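Local coordinates for protein ATP-dependent 6-phosphofructokinase isozyme 2 (Escherichia coli, PDB 3UMO) that phosphorylates fructose 6-phosphate to fructose 1,6-bisphosphate with MgATP, the first committing step of glycolysis, and is a homodimeric ribokinase-family enzyme, at residues 125-138 / 153-167. Residues are numbered along the deposited sequence; the frame is centred on the assembly and turned at random.
Sequences VLEIESGAILVISG and ISAAQKQGIRCIVDS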
ATOM      1  N   VAL A 125      17.532 -37.384  16.253  1.00 29.99           N
ATOM      2  CA  VAL A 125      18.624 -37.128  15.319  1.00 28.29           C
ATOM      3  C   VAL A 125      19.748 -38.151  15.458  1.00 28.62           C
ATOM      4  O   VAL A 125      20.297 -38.615  14.462  1.00 29.95           O
ATOM      5  CB  VAL A 125      19.190 -35.705  15.492  1.00 25.41           C
ATOM      6  CG1 VAL A 125      20.490 -35.541  14.719  1.00 28.87           C
ATOM      7  CG2 VAL A 125      18.168 -34.679  15.040  1.00 24.09           C
ATOM      8  N   LEU A 126      20.076 -38.518  16.691  1.00 26.65           N
ATOM      9  CA  LEU A 126      21.176 -39.448  16.922  1.00 32.00           C
ATOM     10  C   LEU A 126      20.809 -40.909  16.636  1.00 28.13           C
ATOM     11  O   LEU A 126      21.647 -41.807  16.766  1.00 32.44           O
ATOM     12  CB  LEU A 126      21.754 -39.264  18.330  1.00 32.54           C
ATOM     13  CG  LEU A 126      22.301 -37.846  18.542  1.00 37.51           C
ATOM     14  CD1 LEU A 126      22.930 -37.685  19.919  1.00 41.08           C
ATOM     15  CD2 LEU A 126      23.297 -37.478  17.440  1.00 31.09           C
ATOM     16  N   GLU A 127      19.563 -41.143  16.234  1.00 31.51           N
ATOM     17  CA  GLU A 127      19.156 -42.461  15.755  1.00 41.70           C
ATOM     18  C   GLU A 127      19.402 -42.594  14.256  1.00 36.23           C
ATOM     19  O   GLU A 127      19.282 -43.681  13.692  1.00 38.78           O
ATOM     20  CB  GLU A 127      17.687 -42.733  16.081  1.00 40.45           C
ATOM     21  CG  GLU A 127      17.419 -42.923  17.563  1.00 54.58           C
ATOM     22  CD  GLU A 127      15.947 -43.094  17.874  1.00 68.50           C
ATOM     23  OE1 GLU A 127      15.141 -43.168  16.922  1.00 72.90           O
ATOM     24  OE2 GLU A 127      15.597 -43.152  19.073  1.00 73.92           O
ATOM     25  N   ILE A 128      19.741 -41.479  13.615  1.00 30.95           N
ATOM     26  CA  ILE A 128      20.087 -41.485  12.198  1.00 36.61           C
ATOM     27  C   ILE A 128      21.391 -42.258  12.018  1.00 38.83           C
ATOM     28  O   ILE A 128      22.315 -42.121  12.826  1.00 32.90           O
ATOM     29  CB  ILE A 128      20.225 -40.044  11.659  1.00 30.74           C
ATOM     30  CG1 ILE A 128      18.864 -39.344  11.676  1.00 29.81           C
ATOM     31  CG2 ILE A 128      20.801 -40.036  10.263  1.00 28.39           C
ATOM     32  CD1 ILE A 128      18.943 -37.844  11.445  1.00 27.23           C
ATOM     33  N   GLU A 129      21.455 -43.089  10.980  1.00 33.34           N
ATOM     34  CA  GLU A 129      22.637 -43.910  10.744  1.00 40.28           C
ATOM     35  C   GLU A 129      23.820 -43.076  10.259  1.00 39.72           C
ATOM     36  O   GLU A 129      23.641 -41.987   9.715  1.00 38.72           O
ATOM     37  CB  GLU A 129      22.329 -45.022   9.736  1.00 41.15           C
ATOM     38  CG  GLU A 129      21.810 -44.531   8.395  1.00 44.21           C
ATOM     39  CD  GLU A 129      20.295 -44.437   8.348  1.00 52.09           C
ATOM     40  OE1 GLU A 129      19.694 -43.746   9.200  1.00 41.37           O
ATOM     41  OE2 GLU A 129      19.703 -45.072   7.455  1.00 67.37           O
ATOM     42  N   SER A 130      25.029 -43.591  10.461  1.00 33.16           N
ATOM     43  CA  SER A 130      26.228 -42.928   9.958  1.00 34.36           C
ATOM     44  C   SER A 130      26.199 -42.883   8.436  1.00 38.54           C
ATOM     45  O   SER A 130      25.806 -43.857   7.786  1.00 38.24           O
ATOM     46  CB  SER A 130      27.489 -43.656  10.442  1.00 40.29           C
ATOM     47  OG  SER A 130      28.614 -43.326   9.643  1.00 44.47           O
ATOM     48  N   GLY A 131      26.595 -41.748   7.869  1.00 33.14           N
ATOM     49  CA  GLY A 131      26.651 -41.602   6.428  1.00 35.96           C
ATOM     50  C   GLY A 131      25.403 -40.964   5.849  1.00 28.46           C
ATOM     51  O   GLY A 131      25.422 -40.445   4.733  1.00 35.06           O
ATOM     52  N   ALA A 132      24.311 -41.011   6.605  1.00 30.24           N
ATOM     53  CA  ALA A 132      23.073 -40.365   6.179  1.00 26.91           C
ATOM     54  C   ALA A 132      23.182 -38.849   6.263  1.00 26.76           C
ATOM     55  O   ALA A 132      24.061 -38.310   6.938  1.00 29.74           O
ATOM     56  CB  ALA A 132      21.897 -40.858   7.003  1.00 27.47           C
ATOM     57  N   ILE A 133      22.268 -38.171   5.578  1.00 25.43           N
ATOM     58  CA  ILE A 133      22.269 -36.721   5.512  1.00 28.70           C
ATOM     59  C   ILE A 133      21.151 -36.129   6.362  1.00 28.62           C
ATOM     60  O   ILE A 133      20.013 -36.598   6.326  1.00 29.15           O
ATOM     61  CB  ILE A 133      22.138 -36.252   4.049  1.00 26.06           C
ATOM     62  CG1 ILE A 133      23.377 -36.687   3.260  1.00 30.51           C
ATOM     63  CG2 ILE A 133      21.961 -34.741   3.960  1.00 22.61           C
ATOM     64  CD1 ILE A 133      23.246 -36.489   1.768  1.00 31.89           C
ATOM     65  N   LEU A 134      21.495 -35.105   7.139  1.00 25.33           N
ATOM     66  CA  LEU A 134      20.526 -34.354   7.925  1.00 23.86           C
ATOM     67  C   LEU A 134      20.514 -32.895   7.494  1.00 25.59           C
ATOM     68  O   LEU A 134      21.536 -32.206   7.556  1.00 25.26           O
ATOM     69  CB  LEU A 134      20.855 -34.430   9.415  1.00 20.58           C
ATOM     70  CG  LEU A 134      19.935 -33.558  10.274  1.00 25.45           C
ATOM     71  CD1 LEU A 134      18.515 -34.091  10.200  1.00 26.81           C
ATOM     72  CD2 LEU A 134      20.433 -33.503  11.721  1.00 26.18           C
ATOM     73  N   VAL A 135      19.352 -32.421   7.063  1.00 19.25           N
ATOM     74  CA  VAL A 135      19.205 -31.017   6.696  1.00 17.57           C
ATOM     75  C   VAL A 135      18.532 -30.247   7.820  1.00 26.97           C
ATOM     76  O   VAL A 135      17.354 -30.458   8.108  1.00 25.21           O
ATOM     77  CB  VAL A 135      18.367 -30.846   5.410  1.00 21.33           C
ATOM     78  CG1 VAL A 135      18.306 -29.369   5.009  1.00 22.73           C
ATOM     79  CG2 VAL A 135      18.942 -31.684   4.279  1.00 21.58           C
ATOM     80  N   ILE A 136      19.283 -29.352   8.454  1.00 22.39           N
ATOM     81  CA  ILE A 136      18.742 -28.494   9.498  1.00 20.44           C
ATOM     82  C   ILE A 136      18.370 -27.161   8.852  1.00 25.87           C
ATOM     83  O   ILE A 136      19.241 -26.386   8.455  1.00 20.48           O
ATOM     84  CB  ILE A 136      19.768 -28.269  10.625  1.00 20.81           C
ATOM     85  CG1 ILE A 136      20.288 -29.608  11.142  1.00 23.37           C
ATOM     86  CG2 ILE A 136      19.140 -27.476  11.764  1.00 25.62           C
ATOM     87  CD1 ILE A 136      21.771 -29.804  10.935  1.00 32.59           C
ATOM     88  N   SER A 137      17.071 -26.900   8.731  1.00 19.53           N
ATOM     89  CA  SER A 137      16.605 -25.730   7.996  1.00 17.95           C
ATOM     90  C   SER A 137      15.469 -24.993   8.706  1.00 21.68           C
ATOM     91  O   SER A 137      14.503 -25.604   9.171  1.00 20.42           O
ATOM     92  CB  SER A 137      16.148 -26.132   6.582  1.00 18.05           C
ATOM     93  OG  SER A 137      15.537 -25.031   5.936  1.00 19.79           O
ATOM     94  N   GLY A 138      15.591 -23.673   8.787  1.00 22.63           N
ATOM     95  CA  GLY A 138      14.530 -22.853   9.334  1.00 18.34           C
ATOM     96  C   GLY A 138      15.007 -22.034  10.511  1.00 22.13           C
ATOM     97  O   GLY A 138      16.173 -22.115  10.914  1.00 22.96           O
ATOM     98  N   ILE A 153      24.424 -30.284  16.516  1.00 31.91           N
ATOM     99  CA  ILE A 153      25.170 -30.481  15.283  1.00 33.91           C
ATOM    100  C   ILE A 153      26.500 -31.180  15.545  1.00 31.40           C
ATOM    101  O   ILE A 153      26.893 -32.075  14.791  1.00 34.58           O
ATOM    102  CB  ILE A 153      25.344 -29.153  14.526  1.00 32.26           C
ATOM    103  CG1 ILE A 153      23.989 -28.705  13.983  1.00 35.81           C
ATOM    104  CG2 ILE A 153      26.346 -29.302  13.396  1.00 29.57           C
ATOM    105  CD1 ILE A 153      23.914 -27.237  13.676  1.00 44.94           C
ATOM    106  N   SER A 154      27.177 -30.798  16.626  1.00 30.21           N
ATOM    107  CA  SER A 154      28.427 -31.448  16.990  0.58 32.00           C
ATOM    108  C   SER A 154      28.183 -32.921  17.293  1.00 32.05           C
ATOM    109  O   SER A 154      28.965 -33.781  16.890  1.00 39.39           O
ATOM    110  CB  SER A 154      29.067 -30.769  18.203  0.58 31.04           C
ATOM    111  OG  SER A 154      30.320 -31.359  18.502  0.58 32.61           O
ATOM    112  N   ALA A 155      27.091 -33.198  17.998  1.00 32.93           N
ATOM    113  CA  ALA A 155      26.721 -34.564  18.365  1.00 37.71           C
ATOM    114  C   ALA A 155      26.461 -35.410  17.125  1.00 40.60           C
ATOM    115  O   ALA A 155      26.907 -36.555  17.034  1.00 48.38           O
ATOM    116  CB  ALA A 155      25.491 -34.553  19.258  1.00 41.76           C
ATOM    117  N   ALA A 156      25.734 -34.836  16.172  1.00 29.79           N
ATOM    118  CA  ALA A 156      25.389 -35.543  14.944  1.00 30.47           C
ATOM    119  C   ALA A 156      26.627 -35.867  14.113  1.00 33.31           C
ATOM    120  O   ALA A 156      26.780 -36.988  13.619  1.00 37.49           O
ATOM    121  CB  ALA A 156      24.378 -34.737  14.127  1.00 31.00           C
ATOM    122  N   GLN A 157      27.516 -34.888  13.967  1.00 30.35           N
ATOM    123  CA  GLN A 157      28.720 -35.065  13.154  1.00 35.53           C
ATOM    124  C   GLN A 157      29.700 -36.102  13.713  1.00 37.46           C
ATOM    125  O   GLN A 157      30.340 -36.827  12.948  1.00 41.24           O
ATOM    126  CB  GLN A 157      29.417 -33.721  12.911  1.00 36.78           C
ATOM    127  CG  GLN A 157      28.602 -32.787  12.021  1.00 33.57           C
ATOM    128  CD  GLN A 157      29.374 -31.562  11.564  1.00 40.33           C
ATOM    129  OE1 GLN A 157      29.198 -31.096  10.438  1.00 46.26           O
ATOM    130  NE2 GLN A 157      30.217 -31.027  12.438  1.00 43.06           N
ATOM    131  N   LYS A 158      29.811 -36.178  15.035  1.00 35.81           N
ATOM    132  CA  LYS A 158      30.727 -37.129  15.675  1.00 43.01           C
ATOM    133  C   LYS A 158      30.483 -38.578  15.258  1.00 52.97           C
ATOM    134  O   LYS A 158      31.391 -39.409  15.303  1.00 58.45           O
ATOM    135  CB  LYS A 158      30.642 -37.022  17.194  1.00 47.22           C
ATOM    136  CG  LYS A 158      31.267 -35.769  17.760  1.00 55.99           C
ATOM    137  CD  LYS A 158      31.133 -35.739  19.264  1.00 64.42           C
ATOM    138  CE  LYS A 158      31.452 -34.364  19.822  1.00 68.48           C
ATOM    139  NZ  LYS A 158      30.895 -34.189  21.193  1.00 63.89           N
ATOM    140  N   GLN A 159      29.256 -38.876  14.847  1.00 44.52           N
ATOM    141  CA  GLN A 159      28.902 -40.241  14.485  1.00 52.33           C
ATOM    142  C   GLN A 159      28.540 -40.382  13.014  1.00 44.31           C
ATOM    143  O   GLN A 159      27.741 -41.244  12.639  1.00 48.28           O
ATOM    144  CB  GLN A 159      27.748 -40.729  15.345  1.00 47.78           C
ATOM    145  CG  GLN A 159      26.542 -39.842  15.270  1.00 41.17           C
ATOM    146  CD  GLN A 159      25.441 -40.315  16.172  1.00 43.80           C
ATOM    147  OE1 GLN A 159      25.487 -40.100  17.382  1.00 48.43           O
ATOM    148  NE2 GLN A 159      24.444 -40.983  15.596  1.00 44.07           N
ATOM    149  N   GLY A 160      29.122 -39.524  12.187  1.00 33.65           N
ATOM    150  CA  GLY A 160      29.060 -39.705  10.751  1.00 37.88           C
ATOM    151  C   GLY A 160      27.814 -39.194  10.062  1.00 31.25           C
ATOM    152  O   GLY A 160      27.606 -39.488   8.887  1.00 39.00           O
ATOM    153  N   ILE A 161      26.986 -38.434  10.771  1.00 31.86           N
ATOM    154  CA  ILE A 161      25.835 -37.804  10.125  1.00 27.93           C
ATOM    155  C   ILE A 161      26.295 -36.566   9.364  1.00 34.46           C
ATOM    156  O   ILE A 161      26.953 -35.689   9.932  1.00 34.84           O
ATOM    157  CB  ILE A 161      24.743 -37.419  11.134  1.00 27.26           C
ATOM    158  CG1 ILE A 161      24.236 -38.668  11.861  1.00 33.28           C
ATOM    159  CG2 ILE A 161      23.592 -36.705  10.423  1.00 24.59           C
ATOM    160  CD1 ILE A 161      23.343 -38.370  13.042  1.00 34.27           C
ATOM    161  N   ARG A 162      25.968 -36.508   8.074  1.00 28.98           N
ATOM    162  CA  ARG A 162      26.403 -35.405   7.226  1.00 29.17           C
ATOM    163  C   ARG A 162      25.387 -34.268   7.309  1.00 26.21           C
ATOM    164  O   ARG A 162      24.225 -34.442   6.951  1.00 25.45           O
ATOM    165  CB  ARG A 162      26.596 -35.885   5.785  1.00 28.45           C
ATOM    166  CG  ARG A 162      27.641 -37.002   5.646  1.00 32.94           C
ATOM    167  CD  ARG A 162      27.599 -37.645   4.262  1.00 42.86           C
ATOM    168  NE  ARG A 162      28.229 -36.817   3.237  1.00 45.10           N
ATOM    169  CZ  ARG A 162      28.127 -37.037   1.929  1.00 51.27           C
ATOM    170  NH1 ARG A 162      27.409 -38.058   1.477  1.00 51.17           N
ATOM    171  NH2 ARG A 162      28.739 -36.232   1.070  1.00 58.19           N
ATOM    172  N   CYS A 163      25.823 -33.108   7.794  1.00 25.41           N
ATOM    173  CA  CYS A 163      24.891 -32.018   8.078  1.00 24.79           C
ATOM    174  C   CYS A 163      24.870 -30.910   7.029  1.00 25.92           C
ATOM    175  O   CYS A 163      25.915 -30.419   6.591  1.00 28.76           O
ATOM    176  CB  CYS A 163      25.178 -31.427   9.460  1.00 26.75           C
ATOM    177  SG  CYS A 163      24.901 -32.600  10.809  1.00 30.39           S
ATOM    178  N   ILE A 164      23.657 -30.529   6.634  1.00 21.45           N
ATOM    179  CA  ILE A 164      23.434 -29.414   5.728  1.00 18.26           C
ATOM    180  C   ILE A 164      22.640 -28.373   6.503  1.00 28.32           C
ATOM    181  O   ILE A 164      21.687 -28.711   7.208  1.00 22.62           O
ATOM    182  CB  ILE A 164      22.647 -29.878   4.487  1.00 19.65           C
ATOM    183  CG1 ILE A 164      23.494 -30.870   3.679  1.00 23.27           C
ATOM    184  CG2 ILE A 164      22.220 -28.692   3.628  1.00 21.27           C
ATOM    185  CD1 ILE A 164      22.753 -31.497   2.503  1.00 25.50           C
ATOM    186  N   VAL A 165      23.046 -27.112   6.401  1.00 21.61           N
ATOM    187  CA  VAL A 165      22.423 -26.062   7.204  1.00 18.20           C
ATOM    188  C   VAL A 165      21.859 -24.937   6.345  1.00 20.26           C
ATOM    189  O   VAL A 165      22.532 -24.433   5.448  1.00 21.96           O
ATOM    190  CB  VAL A 165      23.428 -25.466   8.217  1.00 23.26           C
ATOM    191  CG1 VAL A 165      22.785 -24.331   9.015  1.00 30.06           C
ATOM    192  CG2 VAL A 165      23.965 -26.550   9.155  1.00 24.78           C
ATOM    193  N   ASP A 166      20.610 -24.556   6.612  1.00 19.03           N
ATOM    194  CA  ASP A 166      20.011 -23.379   5.991  1.00 19.45           C
ATOM    195  C   ASP A 166      19.263 -22.615   7.076  1.00 20.91           C
ATOM    196  O   ASP A 166      18.201 -23.039   7.523  1.00 23.23           O
ATOM    197  CB  ASP A 166      19.067 -23.788   4.860  1.00 18.11           C
ATOM    198  CG  ASP A 166      18.461 -22.594   4.136  1.00 22.53           C
ATOM    199  OD1 ASP A 166      17.688 -22.826   3.183  1.00 22.06           O
ATOM    200  OD2 ASP A 166      18.748 -21.434   4.514  1.00 27.05           O
ATOM    201  N   SER A 167      19.830 -21.502   7.524  1.00 18.88           N
ATOM    202  CA  SER A 167      19.203 -20.737   8.589  1.00 21.16           C
ATOM    203  C   SER A 167      19.622 -19.283   8.477  1.00 25.50           C
ATOM    204  O   SER A 167      20.102 -18.846   7.433  1.00 23.09           O
ATOM    205  CB  SER A 167      19.587 -21.309   9.956  1.00 29.99           C
ATOM    206  OG  SER A 167      18.775 -20.768  10.985  1.00 24.28           O
TER
HETATM  207  O   HOH W   1      24.962 -42.319  13.341  1.00 46.29           O
HETATM  208  O   HOH W   2      27.498 -40.706   3.126  1.00 42.87           O
HETATM  209  O   HOH W   3      15.959 -24.931   3.330  1.00 21.72           O
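Leu-134 and Ile-136 each give and accept a backbone hydrogen bond with strand 162-166, which runs parallel to strand 133-137, their axes 4.7 Å apart at closest. Arg-162 N to Ala-132 O begins the series and Gly-138 N to Asp-166 O extends it; beyond, Ser-167 OG donates to Gly-138 O (2.9 Å).

Where the strands begin, the two loops are tied together as well. Gly-160, the C-prime residue of the Schellman motif ending helix 146-158, offers its O to Gly-131 N at 2.7 Å. Gln-159 swings its extended side chain across Leu-126 at about a right angle, and its NE2 reaches Leu-126 O (3.1 Å) from above the carbonyl plane while OE1 lies beside Leu-126 CD2. Water 1 accepts from the same NE2 and donates to Ile-128 O. A leucine in place of Gln-159 would probably leave Leu-126 O without this donor and water 1 without its side-chain donor.

On the face turned to helix 146-158 the contacts are apolar. Ile-161 forks: with CG1 anti to the carbonyl carbon (chi1 -60°), CD1 meets Ile-128 CB (3.8 Å), while CG2 presses on Leu-134 CB (3.7 Å). Ile-136 CD1 touches Ile-153 CG1 and Cys-163 CB. On the other face, where Ile-164 touches helix 254-267, Ile-133 CG2 packs against Ile-164 CD1 (3.6 Å).

At the C-terminal ends of the two strands, water 3 joins Ser-137 OG to Asp-166 OD1. This beta-alpha-beta unit is thus apolar between its strands and helix and polar at both ends; the C-terminal end of the strands places Asp-166 close to Lys-185, a bound magnesium and ATP.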